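PDB 3O75: fructose transport system repressor FruR from Pseudomonas putida, which probably acts as a sequence-specific DNA-binding regulator of transcription, and is seen here with fructose 1-phosphate bound in its LacI-type sugar-binding domain. Local coordinates for residues L12-Y17 against S188-Q193; D89-P94 against E131-Q136; R207-G212 against L223-N228. All blocks are in the same frame, centred on the assembly; numbering follows the deposited sequence.

Contact 1: L12-Y17 against S188-Q193; sequences LENPSY and SYVLLQ. With F1X (1-O-phosphono-beta-D-fructofuranose), chain C.
N14 and V190 meet where the turn before helix 15-30 faces the first turn of helix 189-200. Their side chains cross obliquely. The amide end of N14 makes the touch: ND2 lies 3.8 Å from V190 CG2. The same methyl reaches the neighbouring proline, with P15 CD 4.3 Å from V190 CG2. CG2 thus lies against both the N14 amide and P15.

The N14 amide is held at OD1 and only weakly at ND2. CG is anti to the backbone N (chi1 -172°), which carries OD1 back over the helix start. There N14 OD1 accepts the backbone N-H of S16 at 3.2 Å, in the carbonyl plane, and so caps helix 15-30. On its other side N14 ND2 gives a weak, bent bond (125°) to the ring oxygen O5 of F1X at 3.2 Å. A leucine in its place would probably leave S16 N without its cap and O5 of the sugar without this donor.

The ligand bridges the two segments. Y17 OH donates to F1X O4 at 3.0 Å. S16 OG gives phosphate oxygen O2P a very short hydrogen bond and also bonds H234. From the other side Y189 N gives F1X O3P a nearly straight bond of 2.9 Å (171°). This amide sits in the first turn of helix 189-200, whose dipole would probably favour the phosphate. S188 OG lies near O1 and O2 with weak bonds at most. Two helix starts closing on one phosphosugar fit the interdomain cleft of the periplasmic-binding-protein fold used by LacI-type repressors.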
loop_
_atom_site.group_PDB
_atom_site.type_symbol
_atom_site.label_atom_id
_atom_site.label_comp_id
_atom_site.label_asym_id
_atom_site.label_seq_id
_atom_site.Cartn_x
_atom_site.Cartn_y
_atom_site.Cartn_z
ATOM N N LEU A 12 5.006 -4.316 3.539
ATOM C CA LEU A 12 4.791 -3.050 2.852
ATOM C C LEU A 12 3.615 -3.124 1.888
ATOM O O LEU A 12 2.970 -2.115 1.611
ATOM C CB LEU A 12 6.060 -2.643 2.097
ATOM C CG LEU A 12 7.248 -2.247 2.981
ATOM C CD1 LEU A 12 8.580 -2.374 2.245
ATOM C CD2 LEU A 12 7.052 -0.841 3.521
ATOM N N GLU A 13 3.343 -4.317 1.370
ATOM C CA GLU A 13 2.240 -4.495 0.429
ATOM C C GLU A 13 0.931 -4.922 1.095
ATOM O O GLU A 13 -0.026 -5.296 0.415
ATOM C CB GLU A 13 2.614 -5.466 -0.693
ATOM C CG GLU A 13 3.703 -4.958 -1.611
ATOM C CD GLU A 13 3.656 -5.591 -2.992
ATOM O OE1 GLU A 13 2.603 -5.501 -3.660
ATOM O OE2 GLU A 13 4.678 -6.168 -3.419
ATOM N N ASN A 14 0.901 -4.889 2.424
ATOM C CA ASN A 14 -0.357 -4.988 3.153
ATOM C C ASN A 14 -0.861 -3.572 3.402
ATOM O O ASN A 14 -0.285 -2.838 4.205
ATOM C CB ASN A 14 -0.166 -5.736 4.473
ATOM C CG ASN A 14 -1.485 -6.032 5.180
ATOM O OD1 ASN A 14 -2.354 -5.166 5.296
ATOM N ND2 ASN A 14 -1.632 -7.262 5.662
ATOM N N PRO A 15 -1.930 -3.173 2.697
ATOM C CA PRO A 15 -2.401 -1.782 2.735
ATOM C C PRO A 15 -2.665 -1.239 4.143
ATOM O O PRO A 15 -2.492 -0.039 4.374
ATOM C CB PRO A 15 -3.687 -1.829 1.905
ATOM C CG PRO A 15 -3.431 -2.924 0.918
ATOM C CD PRO A 15 -2.647 -3.969 1.684
ATOM N N SER A 16 -3.059 -2.100 5.074
ATOM C CA SER A 16 -3.285 -1.649 6.446
ATOM C C SER A 16 -2.015 -1.105 7.099
ATOM O O SER A 16 -2.052 -0.071 7.770
ATOM C CB SER A 16 -3.908 -2.756 7.300
ATOM O OG SER A 16 -5.275 -2.934 6.967
ATOM N N TYR A 17 -0.892 -1.792 6.906
ATOM C CA TYR A 17 0.372 -1.299 7.440
ATOM C C TYR A 17 0.815 -0.016 6.745
ATOM O O TYR A 17 1.260 0.923 7.396
ATOM C CB TYR A 17 1.465 -2.370 7.383
ATOM C CG TYR A 17 1.236 -3.484 8.375
ATOM C CD1 TYR A 17 0.859 -4.753 7.954
ATOM C CD2 TYR A 17 1.369 -3.260 9.741
ATOM C CE1 TYR A 17 0.637 -5.767 8.862
ATOM C CE2 TYR A 17 1.149 -4.270 10.657
ATOM C CZ TYR A 17 0.784 -5.522 10.213
ATOM O OH TYR A 17 0.563 -6.530 11.127
ATOM N N SER A 188 -7.649 -11.599 7.151
ATOM C CA SER A 188 -6.931 -10.428 6.651
ATOM C C SER A 188 -7.370 -10.207 5.215
ATOM O O SER A 188 -7.626 -11.175 4.498
ATOM C CB SER A 188 -5.420 -10.660 6.710
ATOM O OG SER A 188 -4.713 -9.600 6.092
ATOM N N TYR A 189 -7.480 -8.951 4.784
ATOM C CA TYR A 189 -7.969 -8.710 3.430
ATOM C C TYR A 189 -7.025 -9.316 2.400
ATOM O O TYR A 189 -7.454 -9.815 1.357
ATOM C CB TYR A 189 -8.173 -7.228 3.121
ATOM C CG TYR A 189 -8.769 -7.044 1.741
ATOM C CD1 TYR A 189 -10.128 -7.226 1.528
ATOM C CD2 TYR A 189 -7.968 -6.740 0.646
ATOM C CE1 TYR A 189 -10.681 -7.087 0.278
ATOM C CE2 TYR A 189 -8.517 -6.595 -0.626
ATOM C CZ TYR A 189 -9.878 -6.771 -0.799
ATOM O OH TYR A 189 -10.453 -6.635 -2.043
ATOM N N VAL A 190 -5.735 -9.272 2.712
ATOM C CA VAL A 190 -4.714 -9.801 1.824
ATOM C C VAL A 190 -4.988 -11.264 1.471
ATOM O O VAL A 190 -4.755 -11.689 0.340
ATOM C CB VAL A 190 -3.314 -9.646 2.442
ATOM C CG1 VAL A 190 -2.363 -10.663 1.863
ATOM C CG2 VAL A 190 -2.795 -8.233 2.219
ATOM N N LEU A 191 -5.497 -12.031 2.430
ATOM C CA LEU A 191 -5.851 -13.417 2.158
ATOM C C LEU A 191 -7.077 -13.485 1.250
ATOM O O LEU A 191 -7.146 -14.323 0.350
ATOM C CB LEU A 191 -6.098 -14.184 3.459
ATOM C CG LEU A 191 -4.873 -14.397 4.347
ATOM C CD1 LEU A 191 -5.296 -14.736 5.756
ATOM C CD2 LEU A 191 -3.970 -15.485 3.777
ATOM N N LEU A 192 -8.037 -12.595 1.480
ATOM C CA LEU A 192 -9.262 -12.581 0.686
ATOM C C LEU A 192 -8.967 -12.364 -0.802
ATOM O O LEU A 192 -9.687 -12.863 -1.672
ATOM C CB LEU A 192 -10.225 -11.511 1.202
ATOM C CG LEU A 192 -11.589 -11.435 0.513
ATOM C CD1 LEU A 192 -12.311 -12.768 0.607
ATOM C CD2 LEU A 192 -12.432 -10.322 1.118
ATOM N N GLN A 193 -7.907 -11.619 -1.095
ATOM C CA GLN A 193 -7.530 -11.381 -2.479
ATOM C C GLN A 193 -7.214 -12.705 -3.158
ATOM O O GLN A 193 -7.640 -12.951 -4.284
ATOM C CB GLN A 193 -6.318 -10.461 -2.554
ATOM C CG GLN A 193 -6.522 -9.107 -1.906
ATOM C CD GLN A 193 -5.448 -8.121 -2.317
ATOM O OE1 GLN A 193 -4.589 -7.750 -1.519
ATOM N NE2 GLN A 193 -5.485 -7.700 -3.577
HETATM C C1 F1X C . -4.023 -6.268 8.696
HETATM O O1 F1X C . -4.849 -6.481 7.562
HETATM P P1 F1X C . -6.431 -6.223 7.693
HETATM C C2 F1X C . -3.655 -7.614 9.296
HETATM O O2 F1X C . -4.797 -8.481 9.288
HETATM C C3 F1X C . -3.146 -7.440 10.720
HETATM O O3 F1X C . -4.212 -7.328 11.660
HETATM C C4 F1X C . -2.325 -8.693 10.893
HETATM O O4 F1X C . -1.395 -8.631 11.977
HETATM C C5 F1X C . -1.625 -8.673 9.548
HETATM O O5 F1X C . -2.594 -8.250 8.582
HETATM C C6 F1X C . -1.014 -10.018 9.241
HETATM O O6 F1X C . 0.293 -9.946 9.796
HETATM O O1P F1X C . -6.876 -7.154 8.791
HETATM O O2P F1X C . -6.540 -4.764 8.046
HETATM O O3P F1X C . -6.967 -6.592 6.332
#

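Contact 2: D89-P94 against E131-Q136; sequences DRRLDP and ELSVSQ. With F1X (1-O-phosphono-beta-D-fructofuranose), chain C.
R90 and L132 meet at the hydroxyl end of the fructose 1-phosphate site, in the cleft of the LacI-type sugar-binding fold. L132 CD1 rests over one face of the R90 guanidinium, 3.4 Å above its plane and shifted toward the rim. The edge of the same group serves the sugar. R90 NE gives F1X O4 an almost straight bond of 3.1 Å (175°). R90 NH2 also bonds O6, at a very short distance better not taken literally.

The R90 chain is bent at chi2 (94°), a bend consistent with the guanidinium lying beside D89. R90 NE and D89 OD2 form a salt bridge at 3.6 Å. D89 uses both carboxylate oxygens: OD1 accepts from F1X O3 at 2.8 Å, and OD2 accepts from O4. O4 therefore gives its proton to the acid and takes one from the arginine, with Y17 OH a second donor. R90 NH1 forms a salt bridge with D42 and a hydrogen bond with S66 O, so the guanidinium is probably restrained from turning.

V134 CG1 lies 4.3 Å from R90 CG, and V134 CG2 4.3 Å from D89 OD2. R91 CG passes 3.9 Å from S133 OG.

Segment 89-94 leaves strand 85-88, and the D89 backbone is bonded to V100 of strand 98-102. Y17 of helix 15-30 touches both D89 and R90, while L132 is the N-cap residue of helix 133-145 across the cleft.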
loop_
_atom_site.group_PDB
_atom_site.type_symbol
_atom_site.label_atom_id
_atom_site.label_comp_id
_atom_site.label_asym_id
_atom_site.label_seq_id
_atom_site.Cartn_x
_atom_site.Cartn_y
_atom_site.Cartn_z
ATOM N N ASP A 89 -0.594 -3.522 16.529
ATOM C CA ASP A 89 -1.200 -4.707 15.933
ATOM C C ASP A 89 -0.931 -5.985 16.735
ATOM O O ASP A 89 -1.850 -6.534 17.337
ATOM C CB ASP A 89 -0.766 -4.869 14.474
ATOM C CG ASP A 89 -1.611 -5.885 13.729
ATOM O OD1 ASP A 89 -2.442 -5.469 12.891
ATOM O OD2 ASP A 89 -1.443 -7.096 13.988
ATOM N N ARG A 90 0.311 -6.469 16.735
ATOM C CA ARG A 90 0.666 -7.616 17.575
ATOM C C ARG A 90 1.160 -7.165 18.948
ATOM O O ARG A 90 2.161 -6.459 19.055
ATOM C CB ARG A 90 1.722 -8.509 16.911
ATOM C CG ARG A 90 1.269 -9.183 15.621
ATOM C CD ARG A 90 1.678 -8.361 14.414
ATOM N NE ARG A 90 1.439 -9.059 13.153
ATOM C CZ ARG A 90 2.342 -9.814 12.536
ATOM N NH1 ARG A 90 3.543 -9.986 13.073
ATOM N NH2 ARG A 90 2.049 -10.402 11.385
ATOM N N ARG A 91 0.459 -7.585 19.995
ATOM C CA ARG A 91 0.807 -7.189 21.356
ATOM C C ARG A 91 2.175 -7.713 21.780
ATOM O O ARG A 91 2.594 -8.801 21.372
ATOM C CB ARG A 91 -0.252 -7.675 22.351
ATOM C CG ARG A 91 -0.371 -9.184 22.413
ATOM C CD ARG A 91 -0.432 -9.694 23.846
ATOM N NE ARG A 91 -1.792 -9.734 24.376
ATOM C CZ ARG A 91 -2.127 -10.335 25.514
ATOM N NH1 ARG A 91 -1.201 -10.948 26.239
ATOM N NH2 ARG A 91 -3.388 -10.327 25.927
ATOM N N LEU A 92 2.871 -6.924 22.591
ATOM C CA LEU A 92 4.059 -7.393 23.282
ATOM C C LEU A 92 3.696 -7.580 24.753
ATOM O O LEU A 92 2.640 -7.126 25.191
ATOM C CB LEU A 92 5.204 -6.394 23.124
ATOM C CG LEU A 92 5.822 -6.296 21.725
ATOM C CD1 LEU A 92 6.769 -5.111 21.633
ATOM C CD2 LEU A 92 6.539 -7.588 21.346
ATOM N N ASP A 93 4.566 -8.243 25.511
ATOM C CA ASP A 93 4.300 -8.539 26.918
ATOM C C ASP A 93 3.669 -7.351 27.640
ATOM O O ASP A 93 4.318 -6.328 27.853
ATOM C CB ASP A 93 5.592 -8.960 27.623
ATOM C CG ASP A 93 5.351 -9.492 29.027
ATOM O OD1 ASP A 93 4.292 -9.196 29.620
ATOM O OD2 ASP A 93 6.237 -10.210 29.537
ATOM N N PRO A 94 2.391 -7.490 28.020
ATOM C CA PRO A 94 1.637 -6.417 28.681
ATOM C C PRO A 94 2.207 -6.046 30.049
ATOM O O PRO A 94 1.928 -4.959 30.553
ATOM C CB PRO A 94 0.235 -7.014 28.831
ATOM C CG PRO A 94 0.437 -8.496 28.761
ATOM C CD PRO A 94 1.568 -8.693 27.807
ATOM N N GLU A 131 0.550 -19.595 14.957
ATOM C CA GLU A 131 1.252 -19.401 16.223
ATOM C C GLU A 131 1.139 -17.976 16.764
ATOM O O GLU A 131 1.217 -17.758 17.972
ATOM C CB GLU A 131 2.726 -19.804 16.102
ATOM C CG GLU A 131 3.653 -18.698 15.620
ATOM C CD GLU A 131 3.519 -18.424 14.138
ATOM O OE1 GLU A 131 2.770 -19.158 13.463
ATOM O OE2 GLU A 131 4.167 -17.474 13.649
ATOM N N LEU A 132 0.955 -17.009 15.871
ATOM C CA LEU A 132 0.867 -15.611 16.281
ATOM C C LEU A 132 -0.310 -15.340 17.217
ATOM O O LEU A 132 -1.387 -15.918 17.070
ATOM C CB LEU A 132 0.790 -14.691 15.062
ATOM C CG LEU A 132 2.113 -14.347 14.384
ATOM C CD1 LEU A 132 1.876 -13.409 13.213
ATOM C CD2 LEU A 132 3.076 -13.725 15.383
ATOM N N SER A 133 -0.092 -14.446 18.176
ATOM C CA SER A 133 -1.126 -14.066 19.127
ATOM C C SER A 133 -2.375 -13.584 18.412
ATOM O O SER A 133 -3.486 -13.985 18.748
ATOM C CB SER A 133 -0.622 -12.964 20.058
ATOM O OG SER A 133 -1.638 -12.582 20.975
ATOM N N VAL A 134 -2.188 -12.719 17.423
ATOM C CA VAL A 134 -3.315 -12.135 16.714
ATOM C C VAL A 134 -4.125 -13.217 15.999
ATOM O O VAL A 134 -5.352 -13.136 15.905
ATOM C CB VAL A 134 -2.852 -11.046 15.720
ATOM C CG1 VAL A 134 -2.117 -11.663 14.541
ATOM C CG2 VAL A 134 -4.034 -10.241 15.245
ATOM N N SER A 135 -3.431 -14.238 15.510
ATOM C CA SER A 135 -4.078 -15.337 14.807
ATOM C C SER A 135 -4.840 -16.237 15.770
ATOM O O SER A 135 -5.934 -16.706 15.456
ATOM C CB SER A 135 -3.048 -16.142 14.015
ATOM O OG SER A 135 -2.437 -15.336 13.021
ATOM N N GLN A 136 -4.261 -16.469 16.944
ATOM C CA GLN A 136 -4.908 -17.286 17.965
ATOM C C GLN A 136 -6.203 -16.649 18.457
ATOM O O GLN A 136 -7.182 -17.346 18.723
ATOM C CB GLN A 136 -3.961 -17.549 19.139
ATOM C CG GLN A 136 -2.753 -18.400 18.770
ATOM C CD GLN A 136 -1.723 -18.485 19.882
ATOM O OE1 GLN A 136 -1.920 -17.945 20.973
ATOM N NE2 GLN A 136 -0.614 -19.160 19.608
HETATM C C1 F1X C . -4.023 -6.268 8.696
HETATM O O1 F1X C . -4.849 -6.481 7.562
HETATM P P1 F1X C . -6.431 -6.223 7.693
HETATM C C2 F1X C . -3.655 -7.614 9.296
HETATM O O2 F1X C . -4.797 -8.481 9.288
HETATM C C3 F1X C . -3.146 -7.440 10.720
HETATM O O3 F1X C . -4.212 -7.328 11.660
HETATM C C4 F1X C . -2.325 -8.693 10.893
HETATM O O4 F1X C . -1.395 -8.631 11.977
HETATM C C5 F1X C . -1.625 -8.673 9.548
HETATM O O5 F1X C . -2.594 -8.250 8.582
HETATM C C6 F1X C . -1.014 -10.018 9.241
HETATM O O6 F1X C . 0.293 -9.946 9.796
HETATM O O1P F1X C . -6.876 -7.154 8.791
HETATM O O2P F1X C . -6.540 -4.764 8.046
HETATM O O3P F1X C . -6.967 -6.592 6.332
#

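Contact 3: R207-G212 against L223-N228; sequences RQLQLG and LPLPVN
L225 packs against the residues leading into strand 210-214, and against L211 within it, just before strands 210-214 and 227-231 pair in parallel within the sheet of this periplasmic-binding-protein fold. Its side chain is the main bump. CG is anti to the backbone N (chi1 178°), and its two methyls part, one to each side. L225 CD1 sits 3.3 Å from L209 O, with Q208 CG flanking it. L225 CD2 goes the other way, into a hollow formed by R207 O and the methyls of L209 and L211. Of these, L211 CD2 is 4.0 Å from L225 CD2, and the two side chains cross at about a right angle.

The next bump is smaller. V227 lies beside L211 and points the same way, with V227 CG2 4.1 Å from L211 CB. On that face helix 189-200 covers L211 through L192 and F196, and L199 of the same helix packs on L209. N228 points to the other face, where L111 of helix 104-116 touches it. Its amide is held there by I269 N at OD1 and by S114 OG at ND2.

Between L225 and the paired strands the backbones stand apart, and a water fills in. It donates to L209 O at 2.6 Å and to P226 O at 2.8 Å, and weakly accepts from L211 N. Farther on the strands bond directly: N228 N donates to L211 O at 3.1 Å, tilted 18° from the carbonyl plane. The CA-H of G212 approaches N228 O, with G212 CA 3.3 Å from it.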
loop_
_atom_site.group_PDB
_atom_site.type_symbol
_atom_site.label_atom_id
_atom_site.label_comp_id
_atom_site.label_asym_id
_atom_site.label_seq_id
_atom_site.Cartn_x
_atom_site.Cartn_y
_atom_site.Cartn_z
ATOM N N ARG A 207 -19.676 -18.557 -8.132
ATOM C CA ARG A 207 -18.847 -17.706 -7.284
ATOM C C ARG A 207 -19.587 -17.150 -6.073
ATOM O O ARG A 207 -19.038 -16.340 -5.328
ATOM C CB ARG A 207 -18.263 -16.553 -8.100
ATOM C CG ARG A 207 -17.554 -16.987 -9.367
ATOM C CD ARG A 207 -16.997 -15.789 -10.109
ATOM N NE ARG A 207 -16.493 -16.151 -11.428
ATOM C CZ ARG A 207 -15.942 -15.288 -12.276
ATOM N NH1 ARG A 207 -15.821 -14.010 -11.941
ATOM N NH2 ARG A 207 -15.509 -15.704 -13.459
ATOM N N GLN A 208 -20.831 -17.573 -5.879
ATOM C CA GLN A 208 -21.624 -17.072 -4.762
ATOM C C GLN A 208 -21.366 -17.850 -3.476
ATOM O O GLN A 208 -21.385 -19.083 -3.466
ATOM C CB GLN A 208 -23.118 -17.092 -5.104
ATOM C CG GLN A 208 -23.920 -15.928 -4.520
ATOM C CD GLN A 208 -24.331 -16.142 -3.071
ATOM O OE1 GLN A 208 -23.725 -16.929 -2.348
ATOM N NE2 GLN A 208 -25.371 -15.432 -2.643
ATOM N N LEU A 209 -21.120 -17.110 -2.397
ATOM C CA LEU A 209 -21.027 -17.664 -1.051
ATOM C C LEU A 209 -21.054 -16.509 -0.062
ATOM O O LEU A 209 -20.763 -15.370 -0.427
ATOM C CB LEU A 209 -19.747 -18.482 -0.859
ATOM C CG LEU A 209 -18.422 -17.724 -0.714
ATOM C CD1 LEU A 209 -17.330 -18.636 -0.161
ATOM C CD2 LEU A 209 -17.980 -17.098 -2.033
ATOM N N GLN A 210 -21.414 -16.798 1.182
ATOM C CA GLN A 210 -21.394 -15.784 2.226
ATOM C C GLN A 210 -19.950 -15.530 2.642
ATOM O O GLN A 210 -19.232 -16.447 3.038
ATOM C CB GLN A 210 -22.230 -16.228 3.425
ATOM C CG GLN A 210 -23.677 -16.585 3.084
ATOM C CD GLN A 210 -24.619 -15.390 3.130
ATOM O OE1 GLN A 210 -25.708 -15.423 2.555
ATOM N NE2 GLN A 210 -24.209 -14.336 3.825
ATOM N N LEU A 211 -19.533 -14.274 2.557
ATOM C CA LEU A 211 -18.142 -13.918 2.774
ATOM C C LEU A 211 -17.995 -12.910 3.907
ATOM O O LEU A 211 -18.669 -11.882 3.929
ATOM C CB LEU A 211 -17.573 -13.328 1.485
ATOM C CG LEU A 211 -16.215 -13.809 0.974
ATOM C CD1 LEU A 211 -16.056 -15.308 1.174
ATOM C CD2 LEU A 211 -16.048 -13.434 -0.494
ATOM N N GLY A 212 -17.103 -13.203 4.843
ATOM C CA GLY A 212 -16.744 -12.245 5.873
ATOM C C GLY A 212 -15.234 -12.130 5.924
ATOM O O GLY A 212 -14.534 -13.135 5.809
ATOM N N LEU A 223 -18.400 -4.844 -5.774
ATOM C CA LEU A 223 -18.617 -6.263 -6.017
ATOM C C LEU A 223 -20.105 -6.553 -6.046
ATOM O O LEU A 223 -20.857 -6.024 -5.231
ATOM C CB LEU A 223 -17.965 -7.102 -4.919
ATOM C CG LEU A 223 -16.996 -8.191 -5.379
ATOM C CD1 LEU A 223 -15.570 -7.693 -5.278
ATOM C CD2 LEU A 223 -17.170 -9.455 -4.558
ATOM N N PRO A 224 -20.538 -7.399 -6.988
ATOM C CA PRO A 224 -21.932 -7.853 -6.987
ATOM C C PRO A 224 -22.172 -8.683 -5.734
ATOM O O PRO A 224 -23.219 -8.587 -5.096
ATOM C CB PRO A 224 -22.009 -8.735 -8.234
ATOM C CG PRO A 224 -20.604 -9.201 -8.459
ATOM C CD PRO A 224 -19.729 -8.067 -8.022
ATOM N N LEU A 225 -21.174 -9.492 -5.395
ATOM C CA LEU A 225 -21.181 -10.310 -4.190
ATOM C C LEU A 225 -20.839 -9.466 -2.962
ATOM O O LEU A 225 -19.705 -9.012 -2.815
ATOM C CB LEU A 225 -20.162 -11.440 -4.345
ATOM C CG LEU A 225 -19.955 -12.412 -3.187
ATOM C CD1 LEU A 225 -21.177 -13.295 -3.014
ATOM C CD2 LEU A 225 -18.713 -13.254 -3.436
ATOM N N PRO A 226 -21.825 -9.256 -2.075
ATOM C CA PRO A 226 -21.641 -8.469 -0.848
ATOM C C PRO A 226 -20.689 -9.141 0.143
ATOM O O PRO A 226 -20.702 -10.365 0.278
ATOM C CB PRO A 226 -23.053 -8.410 -0.258
ATOM C CG PRO A 226 -23.739 -9.617 -0.805
ATOM C CD PRO A 226 -23.195 -9.786 -2.191
ATOM N N VAL A 227 -19.882 -8.338 0.833
ATOM C CA VAL A 227 -18.916 -8.860 1.791
ATOM C C VAL A 227 -18.969 -8.104 3.114
ATOM O O VAL A 227 -18.810 -6.885 3.146
ATOM C CB VAL A 227 -17.481 -8.766 1.246
ATOM C CG1 VAL A 227 -16.489 -9.287 2.278
ATOM C CG2 VAL A 227 -17.356 -9.532 -0.062
ATOM N N ASN A 228 -19.197 -8.832 4.204
ATOM C CA ASN A 228 -19.096 -8.250 5.539
ATOM C C ASN A 228 -17.637 -8.050 5.927
ATOM O O ASN A 228 -16.813 -8.934 5.720
ATOM C CB ASN A 228 -19.807 -9.125 6.570
ATOM C CG ASN A 228 -21.316 -9.013 6.481
ATOM O OD1 ASN A 228 -21.846 -8.330 5.602
ATOM N ND2 ASN A 228 -22.018 -9.678 7.395
HETATM O O HOH W 1 -21.530 -13.052 0.369
#

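How the contacts relate
Contacts 1 and 2 are two parts of one ligand site. Their centres are 18 Å apart, yet they touch beside the sugar, where Y17 OH lies 3.4 Å from R90 NE. Contact 1 takes both the phosphate and part of the sugar; contact 2 takes O3 and O6 and shares O4 with Y17. R138, Q232 and R263 add further bonds to F1X. Contact 3 is structural packing away from the site. The V227 side chain is about 11 Å from F1X. Helix 189-200 joins contact 3 to contact 1, with L192 CD1 4.0 Å from L211 CD2. Contacts 2 and 3 do not touch; their nearest atoms are about 13 Å apart.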